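Local coordinates for Rho GTPase-activating protein 15 (Homo sapiens, PDB 3BYI) that acts as a GTPase activator for Rho-type GTPases, including RAC1, turning them to the inactive GDP-bound state through its RhoGAP domain, the part of the protein held here, at residues I43-K48 against L79-S84; S111-F116 against N197-L202; K156-A161 against Q169-V174. One frame throughout, in Å; residues are numbered along the deposited sequence.

Interaction 1 (I43-K48 against L79-S84); sequences IEAVEK and LNLDDS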
ATOM      1  N   ILE A  43      -5.565  -4.006   7.044  1.00 45.62           N
ATOM      2  CA  ILE A  43      -6.850  -3.967   6.351  1.00 44.03           C
ATOM      3  C   ILE A  43      -7.986  -4.414   7.266  1.00 45.33           C
ATOM      4  O   ILE A  43      -9.011  -3.715   7.348  1.00 45.04           O
ATOM      5  CB  ILE A  43      -6.838  -4.827   5.036  1.00 46.30           C
ATOM      6  CG1 ILE A  43      -6.072  -4.052   3.955  1.00 46.15           C
ATOM      7  CG2 ILE A  43      -8.272  -5.236   4.657  1.00 38.02           C
ATOM      8  CD1 ILE A  43      -5.804  -4.779   2.701  1.00 42.34           C
ATOM      9  N   GLU A  44      -7.811  -5.534   7.963  1.00 44.29           N
ATOM     10  CA  GLU A  44      -8.869  -6.037   8.824  1.00 44.64           C
ATOM     11  C   GLU A  44      -9.225  -5.031   9.936  1.00 42.75           C
ATOM     12  O   GLU A  44     -10.385  -4.816  10.237  1.00 42.09           O
ATOM     13  CB  GLU A  44      -8.454  -7.365   9.460  1.00 44.45           C
ATOM     14  CG  GLU A  44      -9.510  -7.948  10.411  1.00 50.72           C
ATOM     15  CD  GLU A  44      -8.902  -8.867  11.464  1.00 68.61           C
ATOM     16  OE1 GLU A  44      -7.676  -8.763  11.760  1.00 60.54           O
ATOM     17  OE2 GLU A  44      -9.669  -9.689  11.999  1.00 64.67           O
ATOM     18  N   ALA A  45      -8.205  -4.466  10.574  1.00 42.32           N
ATOM     19  CA  ALA A  45      -8.403  -3.468  11.631  1.00 42.41           C
ATOM     20  C   ALA A  45      -9.079  -2.192  11.113  1.00 44.74           C
ATOM     21  O   ALA A  45      -9.915  -1.619  11.775  1.00 45.34           O
ATOM     22  CB  ALA A  45      -7.081  -3.136  12.313  1.00 35.81           C
ATOM     23  N   VAL A  46      -8.750  -1.787   9.894  1.00 46.61           N
ATOM     24  CA  VAL A  46      -9.369  -0.607   9.301  1.00 43.94           C
ATOM     25  C   VAL A  46     -10.837  -0.880   8.945  1.00 45.22           C
ATOM     26  O   VAL A  46     -11.718  -0.058   9.239  1.00 45.95           O
ATOM     27  CB  VAL A  46      -8.517  -0.031   8.099  1.00 41.42           C
ATOM     28  CG1 VAL A  46      -9.219   1.166   7.363  1.00 36.29           C
ATOM     29  CG2 VAL A  46      -7.130   0.439   8.597  1.00 39.75           C
ATOM     30  N   GLU A  47     -11.116  -2.045   8.382  1.00 46.38           N
ATOM     31  CA  GLU A  47     -12.493  -2.462   8.145  1.00 48.02           C
ATOM     32  C   GLU A  47     -13.320  -2.611   9.424  1.00 46.56           C
ATOM     33  O   GLU A  47     -14.479  -2.269   9.450  1.00 49.33           O
ATOM     34  CB  GLU A  47     -12.503  -3.731   7.291  1.00 49.99           C
ATOM     35  CG  GLU A  47     -11.908  -3.433   5.897  1.00 49.13           C
ATOM     36  CD  GLU A  47     -12.141  -4.494   4.879  1.00 50.81           C
ATOM     37  OE1 GLU A  47     -12.844  -5.475   5.182  1.00 60.16           O
ATOM     38  OE2 GLU A  47     -11.630  -4.348   3.750  1.00 52.17           O
ATOM     39  N   LYS A  48     -12.708  -3.091  10.492  1.00 47.85           N
ATOM     40  CA  LYS A  48     -13.398  -3.308  11.752  1.00 46.57           C
ATOM     41  C   LYS A  48     -13.761  -1.994  12.422  1.00 47.51           C
ATOM     42  O   LYS A  48     -14.867  -1.840  12.915  1.00 47.72           O
ATOM     43  CB  LYS A  48     -12.508  -4.085  12.716  1.00 48.51           C
ATOM     44  CG  LYS A  48     -13.117  -4.286  14.121  1.00 48.83           C
ATOM     45  CD  LYS A  48     -12.267  -5.205  14.950  1.00 46.95           C
ATOM     46  CE  LYS A  48     -12.871  -5.452  16.332  1.00 49.01           C
ATOM     47  NZ  LYS A  48     -12.017  -6.456  17.062  1.00 49.23           N
ATOM     48  N   LEU A  79       1.442  -9.716  16.810  1.00 50.77           N
ATOM     49  CA  LEU A  79       0.770  -8.433  16.752  1.00 48.99           C
ATOM     50  C   LEU A  79      -0.726  -8.669  16.976  1.00 48.38           C
ATOM     51  O   LEU A  79      -1.329  -9.521  16.322  1.00 50.21           O
ATOM     52  CB  LEU A  79       1.051  -7.731  15.421  1.00 48.68           C
ATOM     53  CG  LEU A  79       0.495  -6.318  15.271  1.00 48.81           C
ATOM     54  CD1 LEU A  79       1.091  -5.408  16.354  1.00 41.49           C
ATOM     55  CD2 LEU A  79       0.795  -5.810  13.873  1.00 47.61           C
ATOM     56  N   ASN A  80      -1.312  -7.906  17.898  1.00 45.65           N
ATOM     57  CA  ASN A  80      -2.756  -7.842  18.082  1.00 46.68           C
ATOM     58  C   ASN A  80      -3.227  -6.391  17.966  1.00 45.87           C
ATOM     59  O   ASN A  80      -3.038  -5.590  18.883  1.00 45.14           O
ATOM     60  CB  ASN A  80      -3.144  -8.411  19.480  1.00 46.48           C
ATOM     61  CG  ASN A  80      -4.652  -8.433  19.724  1.00 42.07           C
ATOM     62  OD1 ASN A  80      -5.392  -7.659  19.148  1.00 48.86           O
ATOM     63  ND2 ASN A  80      -5.102  -9.328  20.589  1.00 41.33           N
ATOM     64  N   LEU A  81      -3.861  -6.047  16.852  1.00 44.72           N
ATOM     65  CA  LEU A  81      -4.285  -4.667  16.615  1.00 44.00           C
ATOM     66  C   LEU A  81      -5.503  -4.238  17.450  1.00 44.99           C
ATOM     67  O   LEU A  81      -5.913  -3.056  17.425  1.00 45.50           O
ATOM     68  CB  LEU A  81      -4.479  -4.442  15.102  1.00 44.50           C
ATOM     69  CG  LEU A  81      -3.188  -4.476  14.253  1.00 42.28           C
ATOM     70  CD1 LEU A  81      -3.471  -4.173  12.743  1.00 37.86           C
ATOM     71  CD2 LEU A  81      -2.161  -3.485  14.783  1.00 33.95           C
ATOM     72  N   ASP A  82      -6.059  -5.159  18.241  1.00 44.30           N
ATOM     73  CA  ASP A  82      -7.087  -4.782  19.230  1.00 46.05           C
ATOM     74  C   ASP A  82      -6.487  -4.312  20.555  1.00 45.06           C
ATOM     75  O   ASP A  82      -7.196  -3.835  21.415  1.00 44.17           O
ATOM     76  CB  ASP A  82      -8.084  -5.915  19.484  1.00 46.78           C
ATOM     77  CG  ASP A  82      -8.998  -6.163  18.297  1.00 49.07           C
ATOM     78  OD1 ASP A  82      -9.580  -5.199  17.753  1.00 56.02           O
ATOM     79  OD2 ASP A  82      -9.160  -7.332  17.917  1.00 47.00           O
ATOM     80  N   ASP A  83      -5.176  -4.419  20.715  1.00 45.03           N
ATOM     81  CA  ASP A  83      -4.531  -3.878  21.906  1.00 44.78           C
ATOM     82  C   ASP A  83      -4.664  -2.367  21.968  1.00 43.89           C
ATOM     83  O   ASP A  83      -4.610  -1.688  20.968  1.00 47.02           O
ATOM     84  CB  ASP A  83      -3.057  -4.250  21.968  1.00 44.28           C
ATOM     85  CG  ASP A  83      -2.839  -5.689  22.339  1.00 46.89           C
ATOM     86  OD1 ASP A  83      -3.821  -6.419  22.630  1.00 50.34           O
ATOM     87  OD2 ASP A  83      -1.674  -6.087  22.344  1.00 50.86           O
ATOM     88  N   SER A  84      -4.800  -1.852  23.177  1.00 43.59           N
ATOM     89  CA  SER A  84      -5.073  -0.449  23.410  1.00 43.94           C
ATOM     90  C   SER A  84      -3.980   0.453  22.839  1.00 44.89           C
ATOM     91  O   SER A  84      -4.258   1.594  22.455  1.00 48.81           O
ATOM     92  CB  SER A  84      -5.283  -0.176  24.914  1.00 45.47           C
ATOM     93  OG  SER A  84      -4.132  -0.497  25.648  1.00 46.57           O
TER
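A salt bridge between K48 and D82, backed by an apolar touch of A45 against L81, ties the C-terminal part of helix 37-49 to the loop that follows helix 63-74 in the RhoGAP domain. K48 reaches across as a fully stretched chain, its CG anti to the backbone N (chi1 176°) and every later torsion extended. Its NZ lies 2.8 Å from D82 OD1, on the syn side and 33° out of the carboxylate plane, and makes a weak second bond of 3.1 Å to D82 OD2. The two side chains cross at about a right angle; the ammonium group bonds the carboxylate, and K48 CE comes within 3.6 Å of D82 OD1. Both charged residues are exposed to solvent. On the inner side A45 CB rests 3.8 Å from L81 CD1 and 4.0 Å from L81 CB, both residues being buried. The loop is shaped by a type I turn from N80 to D83 and by an Asx turn, in which D82 N donates to N80 OD1 at 2.7 Å. W86 also packs on L81, A45 leans on I89 of helix 89-102, and L79 reaches back onto helix 63-74.

Interaction 2 (S111-F116 against N197-L202); sequences SFFEQF and NQIAEL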
ATOM      1  N   SER A 111       9.323  -1.655 -13.974  1.00 47.81           N
ATOM      2  CA  SER A 111       9.277  -2.189 -15.356  1.00 46.97           C
ATOM      3  C   SER A 111       7.882  -2.024 -15.996  1.00 49.55           C
ATOM      4  O   SER A 111       7.773  -1.860 -17.207  1.00 54.09           O
ATOM      5  CB  SER A 111       9.736  -3.641 -15.423  1.00 45.77           C
ATOM      6  OG  SER A 111       8.998  -4.498 -14.585  1.00 48.41           O
ATOM      7  N   PHE A 112       6.824  -2.012 -15.182  1.00 48.65           N
ATOM      8  CA  PHE A 112       5.474  -1.827 -15.691  1.00 46.87           C
ATOM      9  C   PHE A 112       5.025  -0.366 -15.860  1.00 46.42           C
ATOM     10  O   PHE A 112       4.051  -0.096 -16.560  1.00 46.84           O
ATOM     11  CB  PHE A 112       4.481  -2.541 -14.783  1.00 46.78           C
ATOM     12  CG  PHE A 112       4.442  -4.021 -14.973  1.00 46.56           C
ATOM     13  CD1 PHE A 112       5.519  -4.818 -14.597  1.00 53.95           C
ATOM     14  CD2 PHE A 112       3.307  -4.630 -15.496  1.00 50.14           C
ATOM     15  CE1 PHE A 112       5.472  -6.208 -14.762  1.00 47.74           C
ATOM     16  CE2 PHE A 112       3.255  -5.998 -15.678  1.00 48.26           C
ATOM     17  CZ  PHE A 112       4.333  -6.794 -15.309  1.00 44.46           C
ATOM     18  N   PHE A 113       5.715   0.579 -15.238  1.00 48.91           N
ATOM     19  CA  PHE A 113       5.206   1.960 -15.183  1.00 50.60           C
ATOM     20  C   PHE A 113       4.881   2.570 -16.570  1.00 49.58           C
ATOM     21  O   PHE A 113       3.784   3.135 -16.766  1.00 49.81           O
ATOM     22  CB  PHE A 113       6.172   2.861 -14.390  1.00 52.84           C
ATOM     23  CG  PHE A 113       5.690   4.274 -14.260  1.00 50.38           C
ATOM     24  CD1 PHE A 113       4.525   4.556 -13.564  1.00 54.05           C
ATOM     25  CD2 PHE A 113       6.371   5.323 -14.873  1.00 51.48           C
ATOM     26  CE1 PHE A 113       4.043   5.869 -13.468  1.00 58.70           C
ATOM     27  CE2 PHE A 113       5.905   6.622 -14.774  1.00 49.77           C
ATOM     28  CZ  PHE A 113       4.734   6.897 -14.086  1.00 55.23           C
ATOM     29  N   GLU A 114       5.801   2.435 -17.529  1.00 48.30           N
ATOM     30  CA  GLU A 114       5.560   2.941 -18.885  1.00 48.45           C
ATOM     31  C   GLU A 114       4.293   2.331 -19.491  1.00 48.84           C
ATOM     32  O   GLU A 114       3.520   3.033 -20.143  1.00 48.80           O
ATOM     33  CB  GLU A 114       6.766   2.719 -19.805  1.00 46.59           C
ATOM     34  N   GLN A 115       4.067   1.038 -19.239  1.00 50.57           N
ATOM     35  CA  GLN A 115       2.900   0.330 -19.772  1.00 51.04           C
ATOM     36  C   GLN A 115       1.601   0.801 -19.156  1.00 48.37           C
ATOM     37  O   GLN A 115       0.609   0.881 -19.872  1.00 50.16           O
ATOM     38  CB  GLN A 115       3.019  -1.202 -19.610  1.00 52.09           C
ATOM     39  CG  GLN A 115       3.855  -1.961 -20.699  1.00 53.80           C
ATOM     40  CD  GLN A 115       4.053  -3.488 -20.376  1.00 63.97           C
ATOM     41  OE1 GLN A 115       3.276  -4.325 -20.866  1.00 67.67           O
ATOM     42  NE2 GLN A 115       5.072  -3.841 -19.549  1.00 55.05           N
ATOM     43  N   PHE A 116       1.599   1.048 -17.834  1.00 48.78           N
ATOM     44  CA  PHE A 116       0.415   1.573 -17.074  1.00 45.80           C
ATOM     45  C   PHE A 116       0.069   3.005 -17.468  1.00 44.98           C
ATOM     46  O   PHE A 116      -1.113   3.358 -17.572  1.00 40.44           O
ATOM     47  CB  PHE A 116       0.635   1.546 -15.540  1.00 45.05           C
ATOM     48  CG  PHE A 116       0.353   0.195 -14.871  1.00 45.07           C
ATOM     49  CD1 PHE A 116       1.384  -0.593 -14.396  1.00 42.89           C
ATOM     50  CD2 PHE A 116      -0.946  -0.271 -14.726  1.00 49.96           C
ATOM     51  CE1 PHE A 116       1.128  -1.839 -13.789  1.00 48.00           C
ATOM     52  CE2 PHE A 116      -1.212  -1.490 -14.110  1.00 45.45           C
ATOM     53  CZ  PHE A 116      -0.173  -2.284 -13.645  1.00 45.11           C
ATOM     54  N   ASN A 197      -1.563   9.163  -9.816  1.00 43.05           N
ATOM     55  CA  ASN A 197      -2.854   9.375  -9.180  1.00 42.79           C
ATOM     56  C   ASN A 197      -4.028   8.921 -10.075  1.00 42.76           C
ATOM     57  O   ASN A 197      -5.014   8.362  -9.592  1.00 40.54           O
ATOM     58  CB  ASN A 197      -3.020  10.847  -8.836  1.00 43.42           C
ATOM     59  CG  ASN A 197      -2.079  11.268  -7.736  1.00 48.20           C
ATOM     60  OD1 ASN A 197      -1.204  10.509  -7.370  1.00 42.73           O
ATOM     61  ND2 ASN A 197      -2.243  12.476  -7.215  1.00 35.99           N
ATOM     62  N   GLN A 198      -3.910   9.152 -11.377  1.00 42.91           N
ATOM     63  CA  GLN A 198      -4.929   8.700 -12.297  1.00 41.86           C
ATOM     64  C   GLN A 198      -4.984   7.189 -12.376  1.00 40.56           C
ATOM     65  O   GLN A 198      -6.069   6.629 -12.490  1.00 41.60           O
ATOM     66  CB  GLN A 198      -4.732   9.289 -13.690  1.00 39.92           C
ATOM     67  CG  GLN A 198      -5.171  10.756 -13.804  1.00 39.74           C
ATOM     68  CD  GLN A 198      -6.573  10.982 -13.329  1.00 48.17           C
ATOM     69  OE1 GLN A 198      -6.797  11.562 -12.252  1.00 44.11           O
ATOM     70  NE2 GLN A 198      -7.540  10.497 -14.116  1.00 36.30           N
ATOM     71  N   ILE A 199      -3.826   6.527 -12.332  1.00 41.26           N
ATOM     72  CA  ILE A 199      -3.780   5.064 -12.356  1.00 40.08           C
ATOM     73  C   ILE A 199      -4.407   4.519 -11.088  1.00 43.75           C
ATOM     74  O   ILE A 199      -5.203   3.577 -11.125  1.00 43.29           O
ATOM     75  CB  ILE A 199      -2.336   4.489 -12.475  1.00 38.25           C
ATOM     76  CG1 ILE A 199      -1.715   4.817 -13.847  1.00 40.83           C
ATOM     77  CG2 ILE A 199      -2.364   2.980 -12.284  1.00 39.76           C
ATOM     78  CD1 ILE A 199      -0.218   4.929 -13.846  1.00 42.83           C
ATOM     79  N   ALA A 200      -4.047   5.109  -9.943  1.00 42.70           N
ATOM     80  CA  ALA A 200      -4.649   4.660  -8.683  1.00 41.57           C
ATOM     81  C   ALA A 200      -6.163   4.882  -8.664  1.00 40.34           C
ATOM     82  O   ALA A 200      -6.894   4.015  -8.220  1.00 42.17           O
ATOM     83  CB  ALA A 200      -3.972   5.294  -7.464  1.00 34.91           C
ATOM     84  N   GLU A 201      -6.632   6.039  -9.127  1.00 40.88           N
ATOM     85  CA  GLU A 201      -8.062   6.309  -9.226  1.00 40.79           C
ATOM     86  C   GLU A 201      -8.803   5.276 -10.087  1.00 42.74           C
ATOM     87  O   GLU A 201      -9.902   4.826  -9.726  1.00 44.99           O
ATOM     88  CB  GLU A 201      -8.307   7.714  -9.795  1.00 40.82           C
ATOM     89  CG  GLU A 201      -8.075   8.812  -8.817  1.00 44.83           C
ATOM     90  CD  GLU A 201      -8.600  10.160  -9.264  1.00 44.53           C
ATOM     91  OE1 GLU A 201      -9.659  10.225  -9.909  1.00 44.20           O
ATOM     92  OE2 GLU A 201      -7.934  11.164  -8.952  1.00 43.81           O
ATOM     93  N   LEU A 202      -8.218   4.897 -11.225  1.00 41.88           N
ATOM     94  CA  LEU A 202      -8.878   3.921 -12.106  1.00 40.95           C
ATOM     95  C   LEU A 202      -8.942   2.532 -11.470  1.00 42.92           C
ATOM     96  O   LEU A 202      -9.965   1.815 -11.612  1.00 40.18           O
ATOM     97  CB  LEU A 202      -8.173   3.792 -13.452  1.00 41.35           C
ATOM     98  CG  LEU A 202      -8.889   2.923 -14.501  1.00 43.51           C
ATOM     99  CD1 LEU A 202     -10.265   3.546 -14.910  1.00 47.23           C
ATOM    100  CD2 LEU A 202      -7.996   2.758 -15.673  1.00 40.48           C
TER
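I199, on helix 189-205, lays its CD1 against F116 of helix 110-120, with the F113 ring reaching the same methyl from about a right angle to that direction, and this one isoleucine supplies all of its segment's share in the contact. The side chain leaves its helix toward the other segment with CG1 beside the backbone N and anti to the carbonyl carbon (chi1 -67°), which sends the longer branch outward and gives CD1 the leading position. CD1 settles 3.9 Å from F116 CB and 4.1 Å from F116 C, while CG1 lies 4.0 Å from F116 O; the isoleucine therefore rests on the base of the phenylalanine and on its backbone carbonyl rather than on the middle of its ring.

The planes of the two rings are turned by about 40° against each other. The F116 ring turns an oblique aspect to CG2, the shorter branch, with CD2 of the ring 4.3 Å from I199 CG2. The F113 ring, its CG anti to the backbone N (chi1 -178°), approaches CD1 from a direction roughly perpendicular to that of the F116 ring, obliquely and more loosely, CE1 standing 4.4 Å from I199 CD1. The side-chain contacts are apolar, with the F116 backbone carbonyl alongside I199 CG1.

F108 stacks edge-to-face with F116 and also touches I199, and I120 and L180 add further apolar cover to the isoleucine. F113 packs in addition on A182, in the loop after helix 168-180. In this all-helical RhoGAP domain, which has no strand, the contact packs helix 110-120 against helix 189-205, its two segments standing 81 residues apart along the chain at their closest ends.

Interaction 3 (K156-A161 against Q169-V174); sequences KIVAKA and QSLGIV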
ATOM      1  N   LYS A 156     -14.278  -0.030  -0.218  1.00 44.12           N
ATOM      2  CA  LYS A 156     -15.133   0.080   0.964  1.00 46.11           C
ATOM      3  C   LYS A 156     -14.979   1.438   1.692  1.00 45.57           C
ATOM      4  O   LYS A 156     -15.891   1.897   2.379  1.00 46.53           O
ATOM      5  CB  LYS A 156     -14.887  -1.083   1.933  1.00 48.75           C
ATOM      6  CG  LYS A 156     -15.183  -2.453   1.330  1.00 47.10           C
ATOM      7  CD  LYS A 156     -14.884  -3.526   2.302  1.00 52.70           C
ATOM      8  CE  LYS A 156     -15.186  -4.929   1.764  1.00 55.80           C
ATOM      9  NZ  LYS A 156     -15.020  -5.955   2.866  1.00 61.23           N
ATOM     10  N   ILE A 157     -13.830   2.071   1.538  1.00 44.85           N
ATOM     11  CA  ILE A 157     -13.606   3.413   2.058  1.00 45.59           C
ATOM     12  C   ILE A 157     -14.444   4.385   1.258  1.00 46.65           C
ATOM     13  O   ILE A 157     -15.108   5.274   1.816  1.00 46.71           O
ATOM     14  CB  ILE A 157     -12.090   3.802   1.993  1.00 45.45           C
ATOM     15  CG1 ILE A 157     -11.240   2.777   2.782  1.00 45.22           C
ATOM     16  CG2 ILE A 157     -11.852   5.240   2.502  1.00 41.86           C
ATOM     17  CD1 ILE A 157     -11.560   2.672   4.241  1.00 43.56           C
ATOM     18  N   VAL A 158     -14.429   4.194  -0.052  1.00 45.73           N
ATOM     19  CA  VAL A 158     -15.161   5.071  -0.962  1.00 47.86           C
ATOM     20  C   VAL A 158     -16.666   4.974  -0.716  1.00 47.78           C
ATOM     21  O   VAL A 158     -17.347   5.983  -0.638  1.00 51.48           O
ATOM     22  CB  VAL A 158     -14.830   4.712  -2.462  1.00 50.39           C
ATOM     23  CG1 VAL A 158     -15.777   5.471  -3.431  1.00 46.43           C
ATOM     24  CG2 VAL A 158     -13.362   4.996  -2.777  1.00 46.59           C
ATOM     25  N   ALA A 159     -17.164   3.753  -0.577  1.00 46.53           N
ATOM     26  CA  ALA A 159     -18.561   3.497  -0.303  1.00 47.34           C
ATOM     27  C   ALA A 159     -19.084   4.208   0.951  1.00 47.83           C
ATOM     28  O   ALA A 159     -20.270   4.522   1.010  1.00 51.61           O
ATOM     29  CB  ALA A 159     -18.857   1.947  -0.252  1.00 44.09           C
ATOM     30  N   LYS A 160     -18.211   4.448   1.934  1.00 49.37           N
ATOM     31  CA  LYS A 160     -18.552   5.120   3.189  1.00 49.59           C
ATOM     32  C   LYS A 160     -18.117   6.597   3.200  1.00 49.87           C
ATOM     33  O   LYS A 160     -17.983   7.198   4.267  1.00 49.32           O
ATOM     34  CB  LYS A 160     -17.869   4.417   4.353  1.00 53.97           C
ATOM     35  CG  LYS A 160     -18.288   2.974   4.617  1.00 59.22           C
ATOM     36  CD  LYS A 160     -19.407   2.894   5.642  1.00 67.33           C
ATOM     37  CE  LYS A 160     -19.437   1.520   6.344  1.00 72.61           C
ATOM     38  NZ  LYS A 160     -20.190   1.552   7.656  1.00 80.85           N
ATOM     39  N   ALA A 161     -17.883   7.170   2.024  1.00 49.18           N
ATOM     40  CA  ALA A 161     -17.459   8.562   1.867  1.00 48.75           C
ATOM     41  C   ALA A 161     -18.288   9.581   2.648  1.00 49.90           C
ATOM     42  O   ALA A 161     -17.741  10.580   3.133  1.00 47.15           O
ATOM     43  CB  ALA A 161     -17.452   8.926   0.407  1.00 49.13           C
ATOM     44  N   GLN A 169     -10.612  10.509  -5.514  1.00 42.29           N
ATOM     45  CA  GLN A 169      -9.583  11.468  -5.829  1.00 42.71           C
ATOM     46  C   GLN A 169      -8.599  11.654  -4.649  1.00 41.20           C
ATOM     47  O   GLN A 169      -7.383  11.639  -4.847  1.00 43.46           O
ATOM     48  CB  GLN A 169     -10.212  12.793  -6.222  1.00 41.19           C
ATOM     49  CG  GLN A 169     -11.008  12.784  -7.593  1.00 58.17           C
ATOM     50  CD  GLN A 169     -12.194  11.778  -7.720  1.00 60.35           C
ATOM     51  OE1 GLN A 169     -13.103  11.687  -6.857  1.00 43.37           O
ATOM     52  NE2 GLN A 169     -12.202  11.061  -8.843  1.00 57.74           N
ATOM     53  N   SER A 170      -9.109  11.792  -3.429  1.00 42.39           N
ATOM     54  CA  SER A 170      -8.239  11.982  -2.253  1.00 44.75           C
ATOM     55  C   SER A 170      -7.487  10.714  -1.849  1.00 42.81           C
ATOM     56  O   SER A 170      -6.366  10.803  -1.332  1.00 44.18           O
ATOM     57  CB  SER A 170      -9.050  12.579  -1.087  1.00 43.03           C
ATOM     58  OG  SER A 170     -10.130  11.745  -0.761  1.00 49.15           O
ATOM     59  N   LEU A 171      -8.091   9.547  -2.083  1.00 42.29           N
ATOM     60  CA  LEU A 171      -7.350   8.278  -1.917  1.00 43.43           C
ATOM     61  C   LEU A 171      -6.291   8.119  -3.021  1.00 44.30           C
ATOM     62  O   LEU A 171      -5.212   7.643  -2.741  1.00 43.45           O
ATOM     63  CB  LEU A 171      -8.260   7.047  -1.788  1.00 42.91           C
ATOM     64  CG  LEU A 171      -9.098   7.041  -0.509  1.00 45.78           C
ATOM     65  CD1 LEU A 171     -10.265   6.116  -0.648  1.00 48.21           C
ATOM     66  CD2 LEU A 171      -8.252   6.664   0.708  1.00 41.26           C
ATOM     67  N   GLY A 172      -6.577   8.551  -4.251  1.00 43.80           N
ATOM     68  CA  GLY A 172      -5.568   8.536  -5.310  1.00 42.28           C
ATOM     69  C   GLY A 172      -4.386   9.428  -5.014  1.00 42.51           C
ATOM     70  O   GLY A 172      -3.285   9.103  -5.372  1.00 44.51           O
ATOM     71  N   ILE A 173      -4.631  10.549  -4.349  1.00 45.35           N
ATOM     72  CA  ILE A 173      -3.574  11.469  -3.902  1.00 44.51           C
ATOM     73  C   ILE A 173      -2.656  10.800  -2.883  1.00 45.57           C
ATOM     74  O   ILE A 173      -1.438  11.042  -2.902  1.00 44.91           O
ATOM     75  CB  ILE A 173      -4.178  12.800  -3.296  1.00 41.78           C
ATOM     76  CG1 ILE A 173      -4.764  13.686  -4.413  1.00 44.70           C
ATOM     77  CG2 ILE A 173      -3.096  13.611  -2.510  1.00 45.77           C
ATOM     78  CD1 ILE A 173      -5.741  14.777  -3.919  1.00 45.52           C
ATOM     79  N   VAL A 174      -3.249   9.998  -1.996  1.00 47.76           N
ATOM     80  CA  VAL A 174      -2.520   9.256  -0.969  1.00 46.91           C
ATOM     81  C   VAL A 174      -1.773   8.085  -1.586  1.00 47.59           C
ATOM     82  O   VAL A 174      -0.572   7.958  -1.389  1.00 46.92           O
ATOM     83  CB  VAL A 174      -3.463   8.760   0.166  1.00 46.65           C
ATOM     84  CG1 VAL A 174      -2.716   7.865   1.160  1.00 44.09           C
ATOM     85  CG2 VAL A 174      -4.067   9.952   0.905  1.00 42.16           C
TER
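L171 of helix 168-180 meets I157 and V158 of helix 141-159 in the helical core of the RhoGAP fold, where two helices linked by a short connection pack through aliphatic side chains. The leucine begins at a CB that points toward the partner helix but does not itself touch it. CG follows, placed beside the backbone N and anti to the carbonyl carbon (chi1 -66°), and from there the two methyls part. CD1 is the working end: it reaches between the isoleucine and the valine and touches both. CD2 comes off on another side and stays more distant, its nearest approach being to I157 CG2 at 4.3 Å.

The surface that receives CD1 is made by neighbouring residues of one helical turn. I157 offers its CG2 branch, which is anti to its own backbone N, while its CG1 and CD1 lead away; CB of the isoleucine lies 4.0 Å from L171 CD1. The isoleucine and leucine side chains cross at about a right angle, and their closest approach is between the methyls I157 CG2 and L171 CD1. V158, at the partly exposed margin, adds its CG2.

Y57, next to the predicted arginine finger R58, and M166 also touch L171, and L204 of helix 189-205 packs on both L171 and V158. Through Y57 the contact thus borders the residue next to that predicted finger. Seen from L171 CD1, I157 CG2 at 3.6 Å and V158 CG2 at 3.9 Å stand about 93° apart.

Interaction 3 is the middle member of the set. Its centre is about 20 Å from that of interaction 1 and about 17 Å from that of interaction 2, whereas interactions 1 and 2 lie about 30 Å apart, centre to centre, on opposite sides of the chain's centre. A salt bridge between E47 OE1 and K156 NZ, 3.2 Å long, joins interaction 1 to interaction 3, and a probable hydrogen bond of 2.9 Å from Q169 NE2 to E201 OE1 joins interaction 3 to interaction 2. Interaction 3 also approaches the predicted arginine finger: the side chain of L171 is about 7 Å from that of R58. The other two lie away from it.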